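Local coordinates for chitooligosaccharide oxidase (Gibberella zeae, PDB 6Y0R), which oxidises the C1 hydroxyl of chitooligosaccharides to the corresponding lactones, passing the electrons through a bicovalently bound FAD to molecular oxygen, which becomes hydrogen peroxide, at residues A65-V70 with I110-M115; V85-K90 with G106-E111; A132-V137 with P155-G160; L181-T186 with E221-T226. All blocks are in the same frame, centred on the assembly; numbering follows the deposited sequence.

Contact 1 (A65-V70 with I110-M115)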
# COMPACT_ATOMS: atom_id res chain seq x y z
N ALA A 65 4.36 21.91 7.29
CA ALA A 65 4.44 22.72 6.06
C ALA A 65 3.31 22.27 5.12
O ALA A 65 3.05 21.04 5.03
CB ALA A 65 5.78 22.60 5.39
N VAL A 66 2.64 23.23 4.46
CA VAL A 66 1.49 22.94 3.58
C VAL A 66 1.74 23.58 2.22
O VAL A 66 1.06 24.51 1.79
CB VAL A 66 0.14 23.34 4.20
CG1 VAL A 66 -0.98 22.78 3.36
CG2 VAL A 66 -0.02 22.86 5.63
N PRO A 67 2.72 23.06 1.47
CA PRO A 67 3.11 23.66 0.20
C PRO A 67 2.08 23.45 -0.91
O PRO A 67 1.43 22.42 -0.99
CB PRO A 67 4.41 22.95 -0.17
CG PRO A 67 4.24 21.57 0.49
CD PRO A 67 3.52 21.85 1.79
N THR A 68 1.96 24.44 -1.79
CA THR A 68 1.19 24.32 -3.06
C THR A 68 2.09 24.28 -4.29
O THR A 68 1.55 24.01 -5.39
CB THR A 68 0.18 25.46 -3.17
OG1 THR A 68 0.94 26.67 -3.37
CG2 THR A 68 -0.65 25.60 -1.92
N THR A 69 3.41 24.51 -4.17
CA THR A 69 4.36 24.47 -5.30
C THR A 69 5.61 23.66 -4.94
O THR A 69 5.92 23.58 -3.74
CB THR A 69 4.83 25.89 -5.66
OG1 THR A 69 5.66 26.38 -4.61
CG2 THR A 69 3.68 26.84 -5.83
N VAL A 70 6.28 23.14 -5.95
CA VAL A 70 7.58 22.43 -5.79
C VAL A 70 8.58 23.39 -5.12
O VAL A 70 9.31 22.96 -4.19
CB VAL A 70 8.05 21.83 -7.12
CG1 VAL A 70 9.47 21.28 -7.05
CG2 VAL A 70 7.08 20.75 -7.58
N ILE A 110 5.69 17.46 5.97
CA ILE A 110 5.36 18.18 4.71
C ILE A 110 4.07 17.55 4.20
O ILE A 110 4.12 16.40 3.67
CB ILE A 110 6.53 18.19 3.73
CG1 ILE A 110 7.79 18.80 4.39
CG2 ILE A 110 6.14 18.94 2.46
CD1 ILE A 110 8.99 18.85 3.51
N GLU A 111 2.97 18.26 4.44
CA GLU A 111 1.61 17.87 4.00
C GLU A 111 1.52 18.13 2.50
O GLU A 111 1.71 19.28 2.07
CB GLU A 111 0.55 18.64 4.79
CG GLU A 111 -0.85 18.40 4.27
CD GLU A 111 -1.30 16.96 4.50
OE1 GLU A 111 -1.22 16.47 5.67
OE2 GLU A 111 -1.64 16.30 3.49
N LEU A 112 1.22 17.13 1.67
CA LEU A 112 1.21 17.30 0.19
C LEU A 112 -0.22 17.29 -0.40
O LEU A 112 -0.32 17.38 -1.61
CB LEU A 112 2.06 16.22 -0.49
CG LEU A 112 3.54 16.22 -0.10
CD1 LEU A 112 4.26 14.99 -0.60
CD2 LEU A 112 4.21 17.50 -0.61
N ASP A 113 -1.25 17.12 0.40
CA ASP A 113 -2.61 16.86 -0.15
C ASP A 113 -3.23 18.14 -0.76
O ASP A 113 -4.31 17.97 -1.37
CB ASP A 113 -3.58 16.17 0.81
CG ASP A 113 -4.10 16.96 2.00
OD1 ASP A 113 -3.82 18.19 2.08
OD2 ASP A 113 -4.75 16.33 2.88
N ARG A 114 -2.57 19.30 -0.72
CA ARG A 114 -3.04 20.47 -1.53
C ARG A 114 -2.59 20.32 -2.99
O ARG A 114 -3.06 21.09 -3.86
CB ARG A 114 -2.52 21.79 -0.95
CG ARG A 114 -2.77 22.03 0.52
CD ARG A 114 -4.20 21.89 0.99
NE ARG A 114 -4.41 22.52 2.29
CZ ARG A 114 -4.27 21.90 3.45
NH1 ARG A 114 -4.46 22.58 4.57
NH2 ARG A 114 -3.93 20.62 3.52
N MET A 115 -1.65 19.43 -3.27
CA MET A 115 -1.09 19.24 -4.62
C MET A 115 -1.59 17.89 -5.17
O MET A 115 -1.02 16.84 -4.84
CB MET A 115 0.44 19.33 -4.55
CG MET A 115 0.91 20.75 -4.42
SD MET A 115 2.73 20.82 -4.42
CE MET A 115 2.96 20.19 -2.78
O HOH W 1 -0.04 20.34 0.28

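Contact 2 (V85-K90 with G106-E111). With FAD (flavin-adenine dinucleotide), chain B.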
# COMPACT_ATOMS: atom_id res chain seq x y z
N VAL A 85 16.35 18.75 11.63
CA VAL A 85 15.08 18.09 12.06
C VAL A 85 14.73 17.01 11.03
O VAL A 85 14.86 17.24 9.82
CB VAL A 85 13.91 19.05 12.32
CG1 VAL A 85 14.34 20.23 13.20
CG2 VAL A 85 13.27 19.53 11.04
N ALA A 86 14.30 15.85 11.53
CA ALA A 86 13.79 14.75 10.69
C ALA A 86 12.61 15.29 9.89
O ALA A 86 11.83 16.07 10.43
CB ALA A 86 13.42 13.55 11.53
N ILE A 87 12.50 14.83 8.66
CA ILE A 87 11.50 15.31 7.68
C ILE A 87 10.72 14.08 7.22
O ILE A 87 11.36 13.11 6.83
CB ILE A 87 12.15 16.01 6.48
CG1 ILE A 87 13.09 17.14 6.94
CG2 ILE A 87 11.07 16.50 5.51
CD1 ILE A 87 13.95 17.66 5.86
N SER A 88 9.40 14.23 7.18
CA SER A 88 8.46 13.18 6.70
C SER A 88 7.45 13.85 5.78
O SER A 88 6.88 14.90 6.18
CB SER A 88 7.77 12.52 7.85
OG SER A 88 8.70 11.80 8.66
N ALA A 89 7.26 13.27 4.61
CA ALA A 89 6.21 13.72 3.68
C ALA A 89 4.94 12.91 3.98
O ALA A 89 5.04 11.68 4.18
CB ALA A 89 6.61 13.55 2.26
N LYS A 90 3.79 13.58 3.93
CA LYS A 90 2.46 12.94 4.10
C LYS A 90 1.65 13.29 2.84
O LYS A 90 1.39 14.50 2.62
CB LYS A 90 1.79 13.31 5.42
CG LYS A 90 0.48 12.59 5.71
CD LYS A 90 0.11 12.54 7.16
CE LYS A 90 -1.35 12.81 7.45
NZ LYS A 90 -1.82 14.19 7.19
N GLY A 106 7.80 15.09 16.58
CA GLY A 106 8.90 16.08 16.46
C GLY A 106 9.46 16.23 15.07
O GLY A 106 10.46 16.98 14.88
N HIS A 107 8.87 15.61 14.05
CA HIS A 107 9.38 15.80 12.68
C HIS A 107 8.86 17.12 12.10
O HIS A 107 7.80 17.58 12.58
CB HIS A 107 8.96 14.64 11.75
CG HIS A 107 9.69 13.38 12.04
ND1 HIS A 107 10.01 12.47 11.03
CD2 HIS A 107 10.22 12.89 13.20
CE1 HIS A 107 10.65 11.46 11.60
NE2 HIS A 107 10.79 11.69 12.91
N LEU A 108 9.53 17.59 11.07
CA LEU A 108 8.94 18.54 10.10
C LEU A 108 8.09 17.67 9.19
O LEU A 108 8.67 16.86 8.45
CB LEU A 108 10.02 19.28 9.32
CG LEU A 108 9.53 20.06 8.09
CD1 LEU A 108 8.40 21.00 8.45
CD2 LEU A 108 10.67 20.81 7.42
N MET A 109 6.77 17.83 9.28
CA MET A 109 5.87 17.09 8.36
C MET A 109 5.49 17.98 7.16
O MET A 109 5.07 19.17 7.34
CB MET A 109 4.63 16.55 9.07
CG MET A 109 3.79 15.62 8.16
SD MET A 109 2.47 14.85 9.08
CE MET A 109 1.37 16.27 9.25
N ILE A 110 5.69 17.46 5.97
CA ILE A 110 5.36 18.18 4.71
C ILE A 110 4.07 17.55 4.20
O ILE A 110 4.12 16.40 3.67
CB ILE A 110 6.53 18.19 3.73
CG1 ILE A 110 7.79 18.80 4.39
CG2 ILE A 110 6.14 18.94 2.46
CD1 ILE A 110 8.99 18.85 3.51
N GLU A 111 2.97 18.26 4.44
CA GLU A 111 1.61 17.87 4.00
C GLU A 111 1.52 18.13 2.50
O GLU A 111 1.71 19.28 2.07
CB GLU A 111 0.55 18.64 4.79
CG GLU A 111 -0.85 18.40 4.27
CD GLU A 111 -1.30 16.96 4.50
OE1 GLU A 111 -1.22 16.47 5.67
OE2 GLU A 111 -1.64 16.30 3.49
PA FAD B . 1.02 8.46 3.98
O1A FAD B . 0.77 8.12 5.39
O2A FAD B . 0.86 9.85 3.50
O5B FAD B . 2.48 7.98 3.54
C5B FAD B . 2.87 6.60 3.60
C4B FAD B . 4.39 6.52 3.61
O4B FAD B . 4.91 7.05 2.36
C3B FAD B . 5.14 7.32 4.69
O3B FAD B . 6.41 6.72 4.98
C2B FAD B . 5.36 8.66 4.01
O2B FAD B . 6.39 9.46 4.59
C1B FAD B . 5.67 8.22 2.61
N9A FAD B . 5.37 9.20 1.58
C8A FAD B . 4.12 9.62 1.21
N7A FAD B . 4.15 10.52 0.24
C5A FAD B . 5.50 10.70 -0.02
C6A FAD B . 6.19 11.53 -0.93
N6A FAD B . 5.54 12.32 -1.79
N1A FAD B . 7.55 11.50 -0.93
C2A FAD B . 8.16 10.70 -0.03
N3A FAD B . 7.61 9.86 0.86
C4A FAD B . 6.27 9.91 0.82
N1 FAD B . -2.69 -0.79 -0.13
C2 FAD B . -2.69 -1.55 -1.23
O2 FAD B . -1.59 -1.92 -1.78
N3 FAD B . -3.88 -1.90 -1.80
C4 FAD B . -5.12 -1.52 -1.30
O4 FAD B . -6.17 -1.86 -1.87
C4X FAD B . -5.14 -0.71 -0.14
N5 FAD B . -6.30 -0.27 0.35
C5X FAD B . -6.28 0.62 1.39
C6 FAD B . -7.50 1.16 1.88
C7 FAD B . -7.51 2.04 2.94
C7M FAD B . -8.82 2.59 3.47
C8 FAD B . -6.26 2.48 3.53
C8M FAD B . -6.18 3.54 4.61
C9 FAD B . -5.06 1.90 3.06
C9A FAD B . -5.05 0.98 2.01
N10 FAD B . -3.84 0.45 1.52
C10 FAD B . -3.84 -0.39 0.40
C1' FAD B . -2.55 0.77 2.15
C2' FAD B . -1.88 1.96 1.46
O2' FAD B . -1.31 1.56 0.21
C3' FAD B . -0.81 2.48 2.38
O3' FAD B . -1.50 2.89 3.59
C4' FAD B . -0.07 3.65 1.72
O4' FAD B . 1.27 3.77 2.22
C5' FAD B . -0.83 4.92 1.97
O5' FAD B . -0.28 6.01 1.20
P FAD B . -0.63 7.48 1.67
O1P FAD B . 0.02 8.43 0.74
O2P FAD B . -2.09 7.65 1.92
O3P FAD B . 0.03 7.49 3.15
O HOH W 2 13.29 15.66 14.51
O HOH W 3 -2.60 13.85 4.19

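Contact 3 (A132-V137 with P155-G160). With FAD (flavin-adenine dinucleotide), chain B.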
# COMPACT_ATOMS: atom_id res chain seq x y z
N ALA A 132 -2.43 13.50 -4.84
CA ALA A 132 -3.67 13.03 -5.46
C ALA A 132 -4.10 11.71 -4.79
O ALA A 132 -3.29 10.75 -4.81
CB ALA A 132 -3.47 12.82 -6.93
N ARG A 133 -5.34 11.62 -4.31
CA ARG A 133 -5.85 10.35 -3.76
C ARG A 133 -6.28 9.43 -4.90
O ARG A 133 -6.58 9.92 -6.00
CB ARG A 133 -6.96 10.64 -2.76
CG ARG A 133 -6.48 11.49 -1.59
CD ARG A 133 -7.60 11.86 -0.64
NE ARG A 133 -7.15 12.82 0.33
CZ ARG A 133 -6.47 12.52 1.45
NH1 ARG A 133 -5.98 13.48 2.23
NH2 ARG A 133 -6.30 11.25 1.75
N LEU A 134 -6.26 8.11 -4.67
CA LEU A 134 -6.45 7.11 -5.74
C LEU A 134 -7.79 7.37 -6.44
O LEU A 134 -7.86 7.17 -7.65
CB LEU A 134 -6.40 5.70 -5.18
CG LEU A 134 -5.08 5.29 -4.56
CD1 LEU A 134 -5.18 3.86 -4.12
CD2 LEU A 134 -3.93 5.48 -5.52
N GLY A 135 -8.84 7.71 -5.72
CA GLY A 135 -10.15 7.94 -6.37
C GLY A 135 -10.09 9.12 -7.30
O GLY A 135 -10.68 9.09 -8.42
N HIS A 136 -9.32 10.14 -6.94
CA HIS A 136 -9.14 11.34 -7.80
C HIS A 136 -8.29 10.98 -9.01
O HIS A 136 -8.58 11.38 -10.12
CB HIS A 136 -8.56 12.49 -6.98
CG HIS A 136 -8.33 13.71 -7.80
ND1 HIS A 136 -9.40 14.41 -8.41
CD2 HIS A 136 -7.19 14.36 -8.12
CE1 HIS A 136 -8.89 15.46 -9.04
NE2 HIS A 136 -7.53 15.45 -8.89
N VAL A 137 -7.23 10.20 -8.82
CA VAL A 137 -6.43 9.65 -9.92
C VAL A 137 -7.35 8.91 -10.89
O VAL A 137 -7.28 9.18 -12.13
CB VAL A 137 -5.33 8.71 -9.42
CG1 VAL A 137 -4.65 7.95 -10.55
CG2 VAL A 137 -4.32 9.51 -8.63
N PRO A 155 -10.43 4.73 -2.19
CA PRO A 155 -10.29 5.98 -2.95
C PRO A 155 -9.58 7.15 -2.23
O PRO A 155 -9.02 8.07 -2.90
CB PRO A 155 -11.72 6.46 -3.28
CG PRO A 155 -12.57 5.72 -2.27
CD PRO A 155 -11.85 4.41 -1.98
N GLY A 156 -9.50 7.03 -0.90
CA GLY A 156 -8.88 8.07 -0.06
C GLY A 156 -7.38 7.92 0.06
O GLY A 156 -6.74 8.80 0.62
N VAL A 157 -6.84 6.78 -0.37
CA VAL A 157 -5.39 6.51 -0.23
C VAL A 157 -4.61 7.50 -1.09
O VAL A 157 -5.00 7.81 -2.21
CB VAL A 157 -5.07 5.06 -0.61
CG1 VAL A 157 -3.60 4.84 -0.90
CG2 VAL A 157 -5.58 4.13 0.45
N GLY A 158 -3.50 8.00 -0.57
CA GLY A 158 -2.66 8.88 -1.39
C GLY A 158 -1.88 8.09 -2.41
O GLY A 158 -1.33 7.04 -2.07
N LEU A 159 -1.69 8.63 -3.55
CA LEU A 159 -0.88 7.91 -4.54
C LEU A 159 0.58 7.98 -4.10
O LEU A 159 1.31 6.98 -4.29
CB LEU A 159 -1.04 8.63 -5.88
CG LEU A 159 -0.27 8.15 -7.09
CD1 LEU A 159 -0.63 6.74 -7.53
CD2 LEU A 159 0.07 9.14 -8.15
N GLY A 160 1.06 8.91 -3.46
CA GLY A 160 2.44 8.96 -2.95
C GLY A 160 2.81 7.74 -2.13
O GLY A 160 3.69 6.96 -2.58
PA FAD B . 1.02 8.46 3.98
O1A FAD B . 0.77 8.12 5.39
O2A FAD B . 0.86 9.85 3.50
O5B FAD B . 2.48 7.98 3.54
C5B FAD B . 2.87 6.60 3.60
C4B FAD B . 4.39 6.52 3.61
O4B FAD B . 4.91 7.05 2.36
C3B FAD B . 5.14 7.32 4.69
O3B FAD B . 6.41 6.72 4.98
C2B FAD B . 5.36 8.66 4.01
O2B FAD B . 6.39 9.46 4.59
C1B FAD B . 5.67 8.22 2.61
N9A FAD B . 5.37 9.20 1.58
C8A FAD B . 4.12 9.62 1.21
N7A FAD B . 4.15 10.52 0.24
C5A FAD B . 5.50 10.70 -0.02
C6A FAD B . 6.19 11.53 -0.93
N6A FAD B . 5.54 12.32 -1.79
N1A FAD B . 7.55 11.50 -0.93
C2A FAD B . 8.16 10.70 -0.03
N3A FAD B . 7.61 9.86 0.86
C4A FAD B . 6.27 9.91 0.82
N1 FAD B . -2.69 -0.79 -0.13
C2 FAD B . -2.69 -1.55 -1.23
O2 FAD B . -1.59 -1.92 -1.78
N3 FAD B . -3.88 -1.90 -1.80
C4 FAD B . -5.12 -1.52 -1.30
O4 FAD B . -6.17 -1.86 -1.87
C4X FAD B . -5.14 -0.71 -0.14
N5 FAD B . -6.30 -0.27 0.35
C5X FAD B . -6.28 0.62 1.39
C6 FAD B . -7.50 1.16 1.88
C7 FAD B . -7.51 2.04 2.94
C7M FAD B . -8.82 2.59 3.47
C8 FAD B . -6.26 2.48 3.53
C8M FAD B . -6.18 3.54 4.61
C9 FAD B . -5.06 1.90 3.06
C9A FAD B . -5.05 0.98 2.01
N10 FAD B . -3.84 0.45 1.52
C10 FAD B . -3.84 -0.39 0.40
C1' FAD B . -2.55 0.77 2.15
C2' FAD B . -1.88 1.96 1.46
O2' FAD B . -1.31 1.56 0.21
C3' FAD B . -0.81 2.48 2.38
O3' FAD B . -1.50 2.89 3.59
C4' FAD B . -0.07 3.65 1.72
O4' FAD B . 1.27 3.77 2.22
C5' FAD B . -0.83 4.92 1.97
O5' FAD B . -0.28 6.01 1.20
P FAD B . -0.63 7.48 1.67
O1P FAD B . 0.02 8.43 0.74
O2P FAD B . -2.09 7.65 1.92
O3P FAD B . 0.03 7.49 3.15

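Contact 4 (L181-T186 with E221-T226)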
# COMPACT_ATOMS: atom_id res chain seq x y z
N LEU A 181 4.26 0.59 -13.45
CA LEU A 181 4.01 1.43 -14.66
C LEU A 181 4.64 2.80 -14.50
O LEU A 181 4.43 3.67 -15.34
CB LEU A 181 2.50 1.52 -14.88
CG LEU A 181 1.86 0.23 -15.42
CD1 LEU A 181 0.37 0.41 -15.64
CD2 LEU A 181 2.54 -0.24 -16.68
N MET A 182 5.41 3.00 -13.43
CA MET A 182 6.14 4.25 -13.23
C MET A 182 7.28 4.32 -14.25
O MET A 182 8.04 3.33 -14.40
CB MET A 182 6.68 4.34 -11.80
CG MET A 182 7.11 5.74 -11.39
SD MET A 182 7.83 5.78 -9.69
CE MET A 182 6.50 4.95 -8.85
N ILE A 183 7.41 5.45 -14.93
CA ILE A 183 8.48 5.67 -15.93
C ILE A 183 9.35 6.85 -15.53
O ILE A 183 10.41 7.03 -16.17
CB ILE A 183 7.89 5.84 -17.34
CG1 ILE A 183 6.98 7.06 -17.44
CG2 ILE A 183 7.20 4.57 -17.77
CD1 ILE A 183 6.48 7.29 -18.87
N GLY A 184 8.95 7.65 -14.56
CA GLY A 184 9.78 8.78 -14.11
C GLY A 184 9.30 9.35 -12.81
O GLY A 184 8.20 9.04 -12.40
N ALA A 185 10.13 10.15 -12.15
CA ALA A 185 9.72 10.86 -10.92
C ALA A 185 10.56 12.12 -10.76
O ALA A 185 11.71 12.16 -11.23
CB ALA A 185 9.88 9.96 -9.69
N THR A 186 9.98 13.09 -10.10
CA THR A 186 10.67 14.30 -9.66
C THR A 186 10.77 14.25 -8.15
O THR A 186 9.73 14.09 -7.46
CB THR A 186 9.98 15.53 -10.25
OG1 THR A 186 9.93 15.33 -11.66
CG2 THR A 186 10.73 16.80 -9.91
N GLU A 221 6.39 14.71 -8.05
CA GLU A 221 5.72 14.27 -9.30
C GLU A 221 6.10 12.83 -9.61
O GLU A 221 7.28 12.42 -9.52
CB GLU A 221 6.09 15.17 -10.48
CG GLU A 221 5.17 15.00 -11.68
CD GLU A 221 5.58 15.81 -12.90
OE1 GLU A 221 5.05 16.92 -13.06
OE2 GLU A 221 6.43 15.32 -13.70
N LEU A 222 5.12 12.07 -10.07
CA LEU A 222 5.29 10.71 -10.56
C LEU A 222 4.78 10.68 -11.98
O LEU A 222 3.69 11.24 -12.21
CB LEU A 222 4.48 9.74 -9.70
CG LEU A 222 4.99 9.64 -8.26
CD1 LEU A 222 3.97 8.98 -7.36
CD2 LEU A 222 6.29 8.87 -8.27
N GLU A 223 5.52 10.04 -12.87
CA GLU A 223 5.08 9.86 -14.26
C GLU A 223 4.83 8.38 -14.49
O GLU A 223 5.66 7.56 -14.12
CB GLU A 223 6.11 10.42 -15.24
CG GLU A 223 5.62 10.35 -16.68
CD GLU A 223 6.41 11.19 -17.68
OE1 GLU A 223 7.62 11.45 -17.42
OE2 GLU A 223 5.79 11.57 -18.71
N PHE A 224 3.77 8.05 -15.20
CA PHE A 224 3.37 6.66 -15.49
C PHE A 224 3.00 6.48 -16.96
O PHE A 224 2.49 7.43 -17.58
CB PHE A 224 2.10 6.28 -14.70
CG PHE A 224 2.22 6.37 -13.20
CD1 PHE A 224 2.05 7.59 -12.56
CD2 PHE A 224 2.55 5.24 -12.46
CE1 PHE A 224 2.18 7.67 -11.18
CE2 PHE A 224 2.68 5.32 -11.08
CZ PHE A 224 2.47 6.53 -10.45
N GLN A 225 3.15 5.27 -17.45
CA GLN A 225 2.52 4.82 -18.71
C GLN A 225 1.17 4.22 -18.34
O GLN A 225 1.13 3.10 -17.78
CB GLN A 225 3.39 3.81 -19.45
CG GLN A 225 2.75 3.35 -20.76
CD GLN A 225 2.39 4.49 -21.69
OE1 GLN A 225 3.23 5.34 -21.98
NE2 GLN A 225 1.13 4.56 -22.13
N THR A 226 0.09 4.96 -18.58
CA THR A 226 -1.27 4.43 -18.32
C THR A 226 -1.60 3.27 -19.27
O THR A 226 -0.97 3.14 -20.34
CB THR A 226 -2.35 5.53 -18.42
OG1 THR A 226 -2.51 5.83 -19.81
CG2 THR A 226 -2.02 6.75 -17.58
O HOH W 4 8.14 13.42 -12.81

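Contact 1 (A65-V70 with I110-M115)
V66 sets its CG1 methyl over the middle of one face of the R114 guanidinium, 3.4 Å from R114 CZ. Roughly equal distances from this methyl to NE, NH1 and NH2 confirm that it sits above the centre and not at an edge. V66 chi1 of -169° directs CG1 there, trans to the backbone nitrogen. Next to it in the chain, the P67 ring meets three apolar groups: P67 CG lies 3.8 Å from I110 CG2, a similar distance from M115 CE, and a little farther from L112 CD2. The M115 chain, bent at its last torsion (chi3 -74°), carries CE across the proline ring at about a right angle and to within 3.2 Å of P67 O.

The backbones are joined directly once, by E111 N to A65 O (2.8 Å), in the single parallel bridge between A65 and I110. Beyond it no direct backbone bond follows, and one water joins the chains: it donates to P67 O and E111 O and accepts from R114 N (2.9 Å from the water oxygen).

In the second shell, D113 OD1 lies in the guanidinium plane at 2.8 Å from R114 NH2 and uses its syn lone pair; together with D49, which gives R114 NH2 a further salt bridge, it helps set the orientation of the group. E111 OE2 accepts from D113 N through its anti lone pair, while E111 OE1 pairs with K90.

The arrangement joins the exit of strand 63-65, leading into helix 70-83, to the type I turn L112-M115 after strand 108-111, within the FAD-binding PCMH-type domain.

Contact 2 (V85-K90 with G106-E111)
A86 places its CB over the centre of the H107 ring, 3.4 Å from the centroid and only 8° off the normal, a close CH-pi contact. The same ring is tied by ND1, which donates to S88 OG at 2.8 Å with the hydroxyl 22° out of the ring plane; NE2 bonds to E104, so both ring nitrogens are engaged and its rotation is fixed. Strands 87-90 and 108-111 are parallel neighbours at an angle of 23°, in the four-stranded mixed sheet of the FAD-binding domain; their backbone bonds include I110 N to S88 O (2.8 Å). I87 and I110 lie on the face they share with L108 and A89, and I87 CG2 meets I110 CD1 at 3.7 Å; S88, M109, K90 and E111 lie on the other. A89, on strand 87-90, accepts from the cofactor: FAD O2B lies 2.6 Å from A89 O.

The K90 end is tightly held. Its buried chain passes M109 SD with CD at 3.8 Å, then bends at its last two torsions to bring NZ to the syn lone pair of E111 OE1, 2.8 Å away. NZ also donates to D49 O, and a water joins it to E111 OE2. The loose, solvent side is at V85 and the exposed G106, which has no direct contact with 85-90; a second water bridges G106 O and A86 N.

Contact 3 (A132-V137 with P155-G160)
L134 and V157 lie side by side, their side chains pointing the same way, with L134 CD1 3.7 Å from V157 CB. The other leucine branch turns to L159, whose side chain crosses that of L134 at about a right angle; the methyls L134 CD2 and L159 CD1 stand 4.1 Å apart. V157 divides its two methyls between partners. A chi1 of 162° turns CG1 away from the main-chain N to face L134, whereas CG2 reaches the flavin, 3.5 Å from FAD C9.

R133 takes a different course. Its chain is extended from CG to NE and runs past G156, and the guanidinium meets the G156 carbonyl edge-on: NH2 donates to G156 O at 2.7 Å, the oxygen 5° out of the guanidinium plane and the donor in the carbonyl plane. D113 forms a salt bridge with R133 NH1, and Y333 adds a cation-pi contact.

The backbones are joined by L159 N to A132 O, L134 N to V157 O and G135 N to P155 O, the last at 2.8 Å on a carbonyl lone pair. They come close here, with G135 CA 3.9 Å from P155 CA, and P155 lies where a CB on G135 would point. G158, the N-cap of helix 159-165, donates its N to FAD O2P at 2.9 Å.

The contact therefore joins the starts of helices 134-145 and 159-165, with L159 continuing onto I128 of strand 125-128 and onto L222 and F224 of strand 218-228.

Contact 4 (L181-T186 with E221-T226)
M182 and L222 meet on one face of the sheet, and the path of M182 can be followed atom by atom. Its CB stands 4.2 Å from F224 CE2. A chi1 of -164° swings CG to the far side of CB from the main-chain N, and it passes 3.6 Å from E223 O. SD then reaches L222 CD2 at 3.7 Å, and after the bend at chi3 the terminal CE remains near the same methyl, at 4.0 Å. The two side chains lie at a slant to each other, and A185 CB also touches L222 CD2. Helix 203-212 packs against M182 through F206, I209 and R210.

The other face carries T186, E221 and E223. T186 and E221 approach through their CB atoms, and a water spans their polar ends, donating to E221 OE2 and lying 2.9 Å from T186 OG1. The carboxylate of E223 is held from outside, where OE2 bonds to T125. I183, at the bulge, brings CG1 to E223 CG at 3.6 Å.

The backbone evidence shows an irregular pairing. I183 N donates to E223 O at a distance of 2.9 Å and an N-H...O angle of 169°, and G184 N reaches the same oxygen in a weak bond. M182 pairs with F224 but G184 with E223, so the register slips by one residue. The strand directions differ by 157°, as antiparallel neighbours do. I183 and G184 both facing E223 make a classic beta bulge in the antiparallel sheet of the FAD-binding PCMH-type domain.

Overall arrangement
All four contacts lie within the FAD-binding PCMH-type region. Contacts 1 and 2, with centres about 12 Å apart, share I110 and E111 on strand 108-111, the inner strand that pairs with 63-65 on one side and 87-90 on the other in the mixed sheet. Contact 3 follows both along the chain and is linked to contact 1 by the D113-R133 salt bridge, their centres about 15 Å apart. Contact 4 comes last, in the antiparallel sheet, and packs against contact 3 through L159 with L222 and F224. Contact 2 meets the adenosine and adjoining phosphate of FAD, contact 3, its centre about 20 Å away, the phosphate, flavin and, through G160, adenine: both line one extended site.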